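Local coordinates for protein aminopentol aminotransferase (Sphingopyxis macrogoltabida, PDB 6HBS) that uses pyridoxal phosphate to deaminate aminopentol, the hydrolysed form of fumonisin B1, to its 2-keto product, preferably passing the amino group to pyruvate, at residues 194-197 with 198-201; 232-235 with 236-240; 259-263 with 264-268; 309-312 with 313-316. All coordinates share one frame; numbering follows the deposited sequence.

Overall arrangement
Contacts 1, 2 and 3 lie at the ends of strands of the large sheet and approach the pyridoxal phosphate from different sides. Contact 2 binds the cofactor through Val232 and Arg233; His199 of contact 1 is about 4 Å from it and Ser267 of contact 3 about 5 Å, between side chain and cofactor. Contact 2 is also the one that touches the other three, its centre about 12 Å from each of theirs. Phe197 packs on Ala234 (CE1 to CB, 3.7 Å), and Phe236 packs on Phe260 (CE2 to CB, 3.7 Å). Contact 4 lies away from the cofactor but joins contact 2 where Leu311 CD1 packs on Arg237 O, 3.5 Å away.

Contact 1: 194-197 with 198-201; sequences ATPF and RHEV
His199 turns the edge of its imidazole onto the phenyl face of Phe197, a T-shaped stack with ring centroids 4.9 Å apart and planes at 89°. CD2 sits over the middle of the phenyl ring, while CB rests on the rim atom CE2. With chi1 at 61°, Phe197 holds CG between its own N and carbonyl carbon, which turns the ring so that its face meets the imidazole edge. The far end of the imidazole meets Thr195, whose methyl CG2 lies 3.6 Å from His199 CE1.

The Thr195 hydroxyl serves the backbone. OG1 donates to Phe197 O at 2.7 Å, approaching from above the carbonyl plane, and that carbonyl in turn lies over one face of the imidazole. Threonine suits the place because one branch supplies an apolar contact and the other a donor. Two waters extend the polar side: one links Thr195 OG1 to His199 N and Glu200 OE1, 2.6 Å from the carboxylate oxygen, and the other joins OG1 to Arg198 NH1. Arg198 also bonds Lys142 O through NH1 and forms a salt bridge with Glu203.

Residues 194-201 run on from the end of strand 189-194 at the cofactor end of the sheet, and His199 belongs to the pyridoxal phosphate pocket. Phe197 and Thr195 against the ring, with Phe197 O over one face, probably limit rotation of the imidazole beside the cofactor, while the water steadies the backbone.

Contact 2: 232-235 with 236-240; sequences VRAG and FRVAR. With PLP (pyridoxal-5'-phosphate), chain C.
The pyridoxal phosphate pocket of this class-III, fold-type I aminotransferase takes one wall from Val232 and Arg233, just ahead of a type II beta turn from Ala234 to Arg237, which closes with Arg237 N donating to Ala234 O at 3.0 Å. A weak bond from Val238 N reaches the same oxygen. On the side facing Phe197, the small Ala234 and branched Val238 meet, CB to CG2, at 4.0 Å. Phe236, at the third position, takes a positive phi of 73°, more usual for glycine, and sends its ring toward Trp256 and helix 292-307.

On the cofactor side, Val232 lays CG1 against the pyridine ring, 3.6 Å from C4 of the cofactor, an apolar branch matched to a flat aromatic surface. Arg233 is bent at chi3 (-64°), which brings its guanidinium edge round to the phenolic oxygen O3, while NH1 binds Asn377. A positive group here would probably stabilise negative charge on that oxygen. Arg237 runs extended from CG to NE and bonds Leu380 O and Gly63 O; its NH1 also meets a water lying 2.8 Å from Gly235 O. The Arg233 NE bond to O3 of the cofactor is 2.8 Å long and nearly straight, at 171°.

Contact 3: 259-263 with 264-268; sequences CFANG and YPISA
Two overlapping beta turns fold the chain back on itself, type I from Cys259 to Asn262 and type I' from Ala261 to Tyr264, the latter closed by Tyr264 N donating to Ala261 O at 3.1 Å. Gly263 has phi 121°, a backbone setting in which a side chain would press on the preceding carbonyl oxygen. Asn262, with its positive phi, holds the other central position of the type I' turn, and its amide bonds Leu67 N and Gly68 O.

Inside the bend, the apolar groups close on one another. Ala261 CB, small enough to fit, meets Ile266 CG2 at 3.5 Å and Tyr264 CB at 3.7 Å. Ile266 holds CG1 anti to the backbone N (chi1 -178°), which leaves CG2 on the side where Ala261 and Phe260 meet it. Phe260 crosses Ile266 at about a right angle: its rim atom CE1 touches CG2 at 3.7 Å, while CZ reaches Ala268 CB at 3.8 Å. The ring presents its edge to the backbone of Ser267, and Phe102 meets it edge-to-face.

Two waters bridge the polar side of the bend. One accepts from Ala261 N and Gly263 N and donates to Tyr264 O, 2.7 Å away; the other accepts weakly from Phe260 N and donates to Ile266 O. The Tyr264 hydroxyl reaches Glu75 of helix 72-82, and Gly263 O bonds Thr87 of the second subunit. The arrangement is the turn that follows Lys258, by similarity the residue that attaches the cofactor, and leads into antiparallel strand 267-271 of the large sheet of fold-type I aminotransferases, here part of the dimer interface.

Contact 4: 309-312 with 313-316; sequences PYLE and TLIA
The first turn of helix 310-332 begins at Pro309, its N-cap residue, whose carbonyl oxygen takes two bonds from Thr313. Thr313 N donates at 3.0 Å, and the hydroxyl OG1 donates at 2.8 Å from the opposite face of the carbonyl plane. With chi1 at -59°, OG1 lies beside the backbone N of its own residue, a position from which hydroxyl and N-H can both reach Pro309 O. Threonine fits a partly exposed helix position in this way, its hydroxyl satisfied by the preceding turn. Proline is well suited to a helix start, since no backbone N-H is required of it there.

The regular alpha-helical pattern continues from residue i+4 to i: Leu314 N to Tyr310 O, Ile315 N to Leu311 O, and Ala316 N to Glu312 O at 2.9 Å, with an N-H...O angle of 167°. On the buried face, Tyr310 and Leu314 lie side by side and point the same way, CD2 to CD2 at 3.8 Å. Leu311 CB sits over the rim of one face of the tyrosine ring. Farther round, Leu311 and Ile315 slant across each other, meeting through their CD1 methyls at 3.9 Å; Leu311 also rests on Arg240, and Ile315 on Gln343. The i to i+4 spacing places Tyr310 with Leu314, and Leu311 with Ile315, on the inward side of this helix.

The polar groups reach the 232-240 turn. Tyr310 OH is hydrogen-bonded to Phe236 O, and the Glu312 carboxylate, brought round by a bend at chi2 (77°), forms a salt bridge with the guanidinium of Arg240.

Contact 1: 194-197 with 198-201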
loop_
_atom_site.group_PDB
_atom_site.type_symbol
_atom_site.label_atom_id
_atom_site.label_comp_id
_atom_site.label_asym_id
_atom_site.label_seq_id
_atom_site.Cartn_x
_atom_site.Cartn_y
_atom_site.Cartn_z
ATOM N N ALA A 194 11.677 7.378 -16.076
ATOM C CA ALA A 194 12.255 6.310 -16.890
ATOM C C ALA A 194 12.424 5.043 -16.036
ATOM O O ALA A 194 12.979 5.114 -14.967
ATOM C CB ALA A 194 13.577 6.780 -17.424
ATOM N N THR A 195 11.979 3.891 -16.551
ATOM C CA THR A 195 12.434 2.589 -16.085
ATOM C C THR A 195 13.858 2.389 -16.602
ATOM O O THR A 195 14.258 2.977 -17.606
ATOM C CB THR A 195 11.498 1.457 -16.518
ATOM O OG1 THR A 195 11.443 1.309 -17.940
ATOM C CG2 THR A 195 10.111 1.654 -15.968
ATOM N N PRO A 196 14.699 1.622 -15.902
ATOM C CA PRO A 196 16.113 1.557 -16.249
ATOM C C PRO A 196 16.406 0.692 -17.481
ATOM O O PRO A 196 17.471 0.833 -18.052
ATOM C CB PRO A 196 16.800 0.992 -15.004
ATOM C CG PRO A 196 15.703 0.255 -14.266
ATOM C CD PRO A 196 14.387 0.884 -14.658
ATOM N N PHE A 197 15.460 -0.157 -17.877
ATOM C CA PHE A 197 15.426 -0.732 -19.229
ATOM C C PHE A 197 13.957 -0.889 -19.630
ATOM O O PHE A 197 13.046 -0.629 -18.804
ATOM C CB PHE A 197 16.263 -2.017 -19.307
ATOM C CG PHE A 197 15.869 -3.169 -18.422
ATOM C CD1 PHE A 197 16.351 -3.273 -17.122
ATOM C CD2 PHE A 197 15.072 -4.192 -18.924
ATOM C CE1 PHE A 197 16.009 -4.366 -16.333
ATOM C CE2 PHE A 197 14.726 -5.282 -18.131
ATOM C CZ PHE A 197 15.180 -5.360 -16.832
ATOM N N ARG A 198 13.704 -1.302 -20.880
ATOM C CA ARG A 198 12.361 -1.538 -21.338
ATOM C C ARG A 198 11.929 -2.925 -20.859
ATOM O O ARG A 198 12.496 -3.954 -21.306
ATOM C CB ARG A 198 12.272 -1.456 -22.865
ATOM C CG ARG A 198 10.856 -1.602 -23.403
ATOM C CD ARG A 198 10.007 -0.397 -23.046
ATOM N NE ARG A 198 8.699 -0.479 -23.673
ATOM C CZ ARG A 198 7.776 0.470 -23.609
ATOM N NH1 ARG A 198 7.931 1.503 -22.785
ATOM N NH2 ARG A 198 6.717 0.364 -24.393
ATOM N N HIS A 199 10.953 -2.955 -19.935
ATOM C CA HIS A 199 10.456 -4.191 -19.334
ATOM C C HIS A 199 8.929 -4.146 -19.279
ATOM O O HIS A 199 8.341 -3.777 -18.250
ATOM C CB HIS A 199 11.143 -4.506 -17.987
ATOM C CG HIS A 199 11.202 -3.411 -16.960
ATOM N ND1 HIS A 199 10.080 -2.736 -16.502
ATOM C CD2 HIS A 199 12.239 -2.947 -16.225
ATOM C CE1 HIS A 199 10.453 -1.871 -15.568
ATOM N NE2 HIS A 199 11.768 -1.992 -15.357
ATOM N N GLU A 200 8.290 -4.501 -20.404
ATOM C CA GLU A 200 6.827 -4.445 -20.501
ATOM C C GLU A 200 6.277 -5.735 -21.097
ATOM O O GLU A 200 6.974 -6.438 -21.839
ATOM C CB GLU A 200 6.392 -3.238 -21.343
ATOM C CG GLU A 200 6.909 -1.913 -20.787
ATOM C CD GLU A 200 6.444 -1.575 -19.376
ATOM O OE1 GLU A 200 7.149 -0.810 -18.666
ATOM O OE2 GLU A 200 5.376 -2.042 -18.999
ATOM N N VAL A 201 4.982 -5.954 -20.842
ATOM C CA VAL A 201 4.269 -7.140 -21.278
ATOM C C VAL A 201 4.086 -7.156 -22.800
ATOM O O VAL A 201 3.946 -6.127 -23.439
ATOM C CB VAL A 201 2.919 -7.320 -20.561
ATOM C CG1 VAL A 201 3.142 -7.537 -19.068
ATOM C CG2 VAL A 201 1.963 -6.160 -20.844
HETATM O O HOH W 1 9.645 -0.373 -19.272
HETATM O O HOH W 2 9.814 2.021 -20.715
#

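Contact 2: 232-235 with 236-240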
loop_
_atom_site.group_PDB
_atom_site.type_symbol
_atom_site.label_atom_id
_atom_site.label_comp_id
_atom_site.label_asym_id
_atom_site.label_seq_id
_atom_site.Cartn_x
_atom_site.Cartn_y
_atom_site.Cartn_z
ATOM N N VAL A 232 11.483 0.058 -9.291
ATOM C CA VAL A 232 10.636 -0.834 -8.497
ATOM C C VAL A 232 10.826 -2.289 -8.967
ATOM O O VAL A 232 10.823 -3.227 -8.141
ATOM C CB VAL A 232 9.158 -0.388 -8.537
ATOM C CG1 VAL A 232 8.244 -1.479 -7.979
ATOM C CG2 VAL A 232 8.965 0.914 -7.775
ATOM N N ARG A 233 10.916 -2.483 -10.292
ATOM C CA ARG A 233 11.010 -3.788 -10.871
ATOM C C ARG A 233 12.457 -4.304 -10.922
ATOM O O ARG A 233 12.717 -5.492 -10.581
ATOM C CB ARG A 233 10.394 -3.855 -12.267
ATOM C CG ARG A 233 9.978 -5.279 -12.612
ATOM C CD ARG A 233 9.364 -5.450 -13.983
ATOM N NE ARG A 233 8.105 -4.732 -14.105
ATOM C CZ ARG A 233 7.297 -4.773 -15.160
ATOM N NH1 ARG A 233 7.447 -5.717 -16.079
ATOM N NH2 ARG A 233 6.308 -3.893 -15.266
ATOM N N ALA A 234 13.387 -3.471 -11.398
ATOM C CA ALA A 234 14.776 -3.927 -11.678
ATOM C C ALA A 234 15.722 -3.735 -10.479
ATOM O O ALA A 234 16.825 -4.271 -10.482
ATOM C CB ALA A 234 15.298 -3.189 -12.891
ATOM N N GLY A 235 15.309 -2.946 -9.474
ATOM C CA GLY A 235 16.184 -2.600 -8.396
ATOM C C GLY A 235 16.755 -3.859 -7.729
ATOM O O GLY A 235 16.036 -4.822 -7.478
ATOM N N PHE A 236 18.081 -3.861 -7.579
ATOM C CA PHE A 236 18.896 -4.872 -6.928
ATOM C C PHE A 236 19.036 -6.158 -7.745
ATOM O O PHE A 236 19.703 -7.089 -7.274
ATOM C CB PHE A 236 18.395 -5.192 -5.517
ATOM C CG PHE A 236 18.496 -3.992 -4.630
ATOM C CD1 PHE A 236 19.708 -3.364 -4.459
ATOM C CD2 PHE A 236 17.389 -3.507 -3.948
ATOM C CE1 PHE A 236 19.813 -2.268 -3.628
ATOM C CE2 PHE A 236 17.513 -2.418 -3.102
ATOM C CZ PHE A 236 18.713 -1.804 -2.947
ATOM N N ARG A 237 18.492 -6.208 -8.960
ATOM C CA ARG A 237 18.839 -7.297 -9.875
ATOM C C ARG A 237 19.754 -6.778 -11.015
ATOM O O ARG A 237 20.288 -7.568 -11.787
ATOM C CB ARG A 237 17.582 -8.002 -10.389
ATOM C CG ARG A 237 17.004 -9.054 -9.455
ATOM C CD ARG A 237 15.883 -9.795 -10.150
ATOM N NE ARG A 237 15.263 -10.783 -9.306
ATOM C CZ ARG A 237 14.245 -10.535 -8.479
ATOM N NH1 ARG A 237 13.825 -9.283 -8.329
ATOM N NH2 ARG A 237 13.663 -11.533 -7.818
ATOM N N VAL A 238 19.960 -5.465 -11.109
ATOM C CA VAL A 238 20.897 -4.880 -12.077
ATOM C C VAL A 238 22.212 -4.534 -11.360
ATOM O O VAL A 238 23.290 -4.773 -11.880
ATOM C CB VAL A 238 20.280 -3.664 -12.801
ATOM C CG1 VAL A 238 21.307 -2.927 -13.654
ATOM C CG2 VAL A 238 19.088 -4.071 -13.640
ATOM N N ALA A 239 22.121 -3.971 -10.160
ATOM C CA ALA A 239 23.255 -3.496 -9.418
ATOM C C ALA A 239 22.875 -3.390 -7.935
ATOM O O ALA A 239 21.692 -3.585 -7.606
ATOM C CB ALA A 239 23.682 -2.150 -9.977
ATOM N N ARG A 240 23.864 -3.054 -7.085
ATOM C CA ARG A 240 23.672 -2.842 -5.630
ATOM C C ARG A 240 23.332 -1.361 -5.356
ATOM O O ARG A 240 23.289 -0.882 -4.211
ATOM C CB ARG A 240 24.918 -3.309 -4.864
ATOM C CG ARG A 240 25.103 -4.822 -4.865
ATOM C CD ARG A 240 26.395 -5.286 -4.211
ATOM N NE ARG A 240 26.449 -6.738 -4.023
ATOM C CZ ARG A 240 26.841 -7.613 -4.957
ATOM N NH1 ARG A 240 27.238 -7.166 -6.136
ATOM N NH2 ARG A 240 26.757 -8.915 -4.737
HETATM N N1 PLP C . 6.819 0.584 -11.245
HETATM C C2 PLP C . 7.294 -0.513 -11.873
HETATM C C2A PLP C . 8.422 -0.423 -12.874
HETATM C C3 PLP C . 6.753 -1.823 -11.523
HETATM O O3 PLP C . 7.213 -2.942 -12.121
HETATM C C4 PLP C . 5.691 -1.913 -10.495
HETATM C C4A PLP C . 5.176 -3.264 -10.150
HETATM C C5 PLP C . 5.211 -0.619 -9.925
HETATM C C6 PLP C . 5.831 0.559 -10.323
HETATM C C5A PLP C . 4.106 -0.544 -8.872
HETATM O O4P PLP C . 4.436 -1.327 -7.696
HETATM P P PLP C . 3.158 -1.926 -6.919
HETATM O O1P PLP C . 2.537 -2.950 -7.756
HETATM O O2P PLP C . 2.234 -0.754 -6.752
HETATM O O3P PLP C . 3.819 -2.456 -5.665
HETATM O O HOH W 3 14.815 -6.679 -9.146
#

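Contact 3: 259-263 with 264-268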
loop_
_atom_site.group_PDB
_atom_site.type_symbol
_atom_site.label_atom_id
_atom_site.label_comp_id
_atom_site.label_asym_id
_atom_site.label_seq_id
_atom_site.Cartn_x
_atom_site.Cartn_y
_atom_site.Cartn_z
ATOM N N CYS A 259 11.312 -6.110 -3.872
ATOM C CA CYS A 259 12.196 -7.156 -3.393
ATOM C C CYS A 259 13.178 -6.678 -2.331
ATOM O O CYS A 259 13.898 -7.516 -1.813
ATOM C CB CYS A 259 12.972 -7.789 -4.545
ATOM S SG CYS A 259 14.358 -6.789 -5.127
ATOM N N PHE A 260 13.166 -5.408 -1.913
ATOM C CA PHE A 260 14.231 -4.975 -0.954
ATOM C C PHE A 260 13.954 -5.397 0.502
ATOM O O PHE A 260 14.788 -5.165 1.376
ATOM C CB PHE A 260 14.601 -3.503 -1.096
ATOM C CG PHE A 260 13.621 -2.468 -0.626
ATOM C CD1 PHE A 260 13.482 -2.171 0.721
ATOM C CD2 PHE A 260 12.885 -1.736 -1.541
ATOM C CE1 PHE A 260 12.583 -1.201 1.135
ATOM C CE2 PHE A 260 11.999 -0.757 -1.122
ATOM C CZ PHE A 260 11.861 -0.471 0.214
ATOM N N ALA A 261 12.821 -6.045 0.762
ATOM C CA ALA A 261 12.591 -6.796 2.032
ATOM C C ALA A 261 12.198 -8.248 1.723
ATOM O O ALA A 261 11.567 -8.906 2.536
ATOM C CB ALA A 261 11.534 -6.070 2.853
ATOM N N ASN A 262 12.642 -8.759 0.560
ATOM C CA ASN A 262 12.533 -10.139 0.149
ATOM C C ASN A 262 11.097 -10.682 0.285
ATOM O O ASN A 262 10.900 -11.858 0.562
ATOM C CB ASN A 262 13.504 -11.059 0.912
ATOM C CG ASN A 262 13.693 -12.375 0.193
ATOM O OD1 ASN A 262 13.851 -12.363 -1.029
ATOM N ND2 ASN A 262 13.668 -13.498 0.921
ATOM N N GLY A 263 10.082 -9.839 0.044
ATOM C CA GLY A 263 8.685 -10.297 0.077
ATOM C C GLY A 263 7.848 -9.552 1.111
ATOM O O GLY A 263 6.648 -9.527 0.989
ATOM N N TYR A 264 8.477 -8.998 2.148
ATOM C CA TYR A 264 7.755 -8.118 3.106
ATOM C C TYR A 264 7.315 -6.832 2.388
ATOM O O TYR A 264 8.002 -6.337 1.501
ATOM C CB TYR A 264 8.625 -7.875 4.336
ATOM C CG TYR A 264 8.669 -9.062 5.270
ATOM C CD1 TYR A 264 9.549 -10.105 5.064
ATOM C CD2 TYR A 264 7.780 -9.174 6.331
ATOM C CE1 TYR A 264 9.571 -11.220 5.885
ATOM C CE2 TYR A 264 7.808 -10.264 7.187
ATOM C CZ TYR A 264 8.709 -11.293 6.958
ATOM O OH TYR A 264 8.717 -12.390 7.776
ATOM N N PRO A 265 6.121 -6.275 2.717
ATOM C CA PRO A 265 5.544 -5.166 1.953
ATOM C C PRO A 265 6.114 -3.833 2.419
ATOM O O PRO A 265 5.747 -3.314 3.506
ATOM C CB PRO A 265 4.051 -5.300 2.254
ATOM C CG PRO A 265 4.022 -5.826 3.684
ATOM C CD PRO A 265 5.237 -6.732 3.801
ATOM N N ILE A 266 6.980 -3.270 1.572
ATOM C CA ILE A 266 7.573 -1.990 1.803
ATOM C C ILE A 266 8.149 -1.498 0.457
ATOM O O ILE A 266 8.689 -2.282 -0.336
ATOM C CB ILE A 266 8.634 -2.014 2.916
ATOM C CG1 ILE A 266 9.222 -0.625 3.163
ATOM C CG2 ILE A 266 9.730 -3.049 2.647
ATOM C CD1 ILE A 266 9.972 -0.494 4.462
ATOM N N SER A 267 8.002 -0.197 0.236
ATOM C CA SER A 267 8.484 0.521 -0.984
ATOM C C SER A 267 9.126 1.815 -0.513
ATOM O O SER A 267 9.004 2.185 0.669
ATOM C CB SER A 267 7.354 0.751 -1.988
ATOM O OG SER A 267 6.791 -0.489 -2.426
ATOM N N ALA A 268 9.872 2.482 -1.395
ATOM C CA ALA A 268 10.653 3.624 -0.991
ATOM C C ALA A 268 10.788 4.622 -2.131
ATOM O O ALA A 268 10.910 4.227 -3.298
ATOM C CB ALA A 268 12.035 3.218 -0.551
HETATM O O HOH W 4 10.496 -4.187 -1.281
HETATM O O HOH W 5 10.011 -6.876 -0.265
#

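Contact 4: 309-312 with 313-316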
loop_
_atom_site.group_PDB
_atom_site.type_symbol
_atom_site.label_atom_id
_atom_site.label_comp_id
_atom_site.label_asym_id
_atom_site.label_seq_id
_atom_site.Cartn_x
_atom_site.Cartn_y
_atom_site.Cartn_z
ATOM N N PRO A 309 27.560 -12.356 -2.406
ATOM C CA PRO A 309 27.522 -12.395 -3.869
ATOM C C PRO A 309 26.159 -12.845 -4.433
ATOM O O PRO A 309 26.066 -13.635 -5.413
ATOM C CB PRO A 309 28.649 -13.408 -4.171
ATOM C CG PRO A 309 28.582 -14.381 -3.050
ATOM C CD PRO A 309 28.261 -13.529 -1.839
ATOM N N TYR A 310 25.072 -12.319 -3.857
ATOM C CA TYR A 310 23.737 -12.739 -4.262
ATOM C C TYR A 310 23.547 -12.402 -5.759
ATOM O O TYR A 310 22.914 -13.163 -6.507
ATOM C CB TYR A 310 22.657 -12.081 -3.393
ATOM C CG TYR A 310 22.334 -10.689 -3.858
ATOM C CD1 TYR A 310 23.146 -9.629 -3.515
ATOM C CD2 TYR A 310 21.323 -10.464 -4.769
ATOM C CE1 TYR A 310 22.933 -8.370 -4.023
ATOM C CE2 TYR A 310 21.077 -9.202 -5.277
ATOM C CZ TYR A 310 21.905 -8.163 -4.919
ATOM O OH TYR A 310 21.704 -6.928 -5.408
ATOM N N LEU A 311 24.054 -11.239 -6.166
ATOM C CA LEU A 311 23.767 -10.681 -7.510
ATOM C C LEU A 311 24.486 -11.536 -8.564
ATOM O O LEU A 311 23.887 -11.943 -9.552
ATOM C CB LEU A 311 24.219 -9.216 -7.560
ATOM C CG LEU A 311 24.010 -8.495 -8.894
ATOM C CD1 LEU A 311 22.548 -8.515 -9.330
ATOM C CD2 LEU A 311 24.514 -7.067 -8.811
ATOM N N GLU A 312 25.764 -11.833 -8.298
ATOM C CA GLU A 312 26.589 -12.635 -9.217
ATOM C C GLU A 312 25.982 -14.033 -9.331
ATOM O O GLU A 312 25.851 -14.577 -10.441
ATOM C CB GLU A 312 28.031 -12.649 -8.722
ATOM C CG GLU A 312 28.671 -11.285 -8.751
ATOM C CD GLU A 312 28.265 -10.354 -7.619
ATOM O OE1 GLU A 312 27.745 -10.813 -6.598
ATOM O OE2 GLU A 312 28.420 -9.172 -7.808
ATOM N N THR A 313 25.492 -14.564 -8.197
ATOM C CA THR A 313 24.868 -15.873 -8.198
ATOM C C THR A 313 23.646 -15.889 -9.135
ATOM O O THR A 313 23.495 -16.788 -9.999
ATOM C CB THR A 313 24.518 -16.302 -6.768
ATOM O OG1 THR A 313 25.746 -16.324 -6.037
ATOM C CG2 THR A 313 23.834 -17.640 -6.697
ATOM N N LEU A 314 22.718 -14.937 -8.958
ATOM C CA LEU A 314 21.431 -15.022 -9.723
ATOM C C LEU A 314 21.675 -14.672 -11.209
ATOM O O LEU A 314 21.020 -15.202 -12.058
ATOM C CB LEU A 314 20.322 -14.175 -9.085
ATOM C CG LEU A 314 20.489 -12.665 -9.006
ATOM C CD1 LEU A 314 19.976 -11.991 -10.272
ATOM C CD2 LEU A 314 19.734 -12.145 -7.773
ATOM N N ILE A 315 22.686 -13.866 -11.493
ATOM C CA ILE A 315 23.093 -13.575 -12.886
ATOM C C ILE A 315 23.665 -14.855 -13.545
ATOM O O ILE A 315 23.268 -15.244 -14.660
ATOM C CB ILE A 315 24.066 -12.386 -12.933
ATOM C CG1 ILE A 315 23.343 -11.075 -12.624
ATOM C CG2 ILE A 315 24.772 -12.297 -14.289
ATOM C CD1 ILE A 315 24.250 -9.888 -12.578
ATOM N N ALA A 316 24.574 -15.541 -12.845
ATOM C CA ALA A 316 25.145 -16.819 -13.354
ATOM C C ALA A 316 24.021 -17.817 -13.648
ATOM O O ALA A 316 23.990 -18.423 -14.697
ATOM C CB ALA A 316 26.149 -17.351 -12.367
#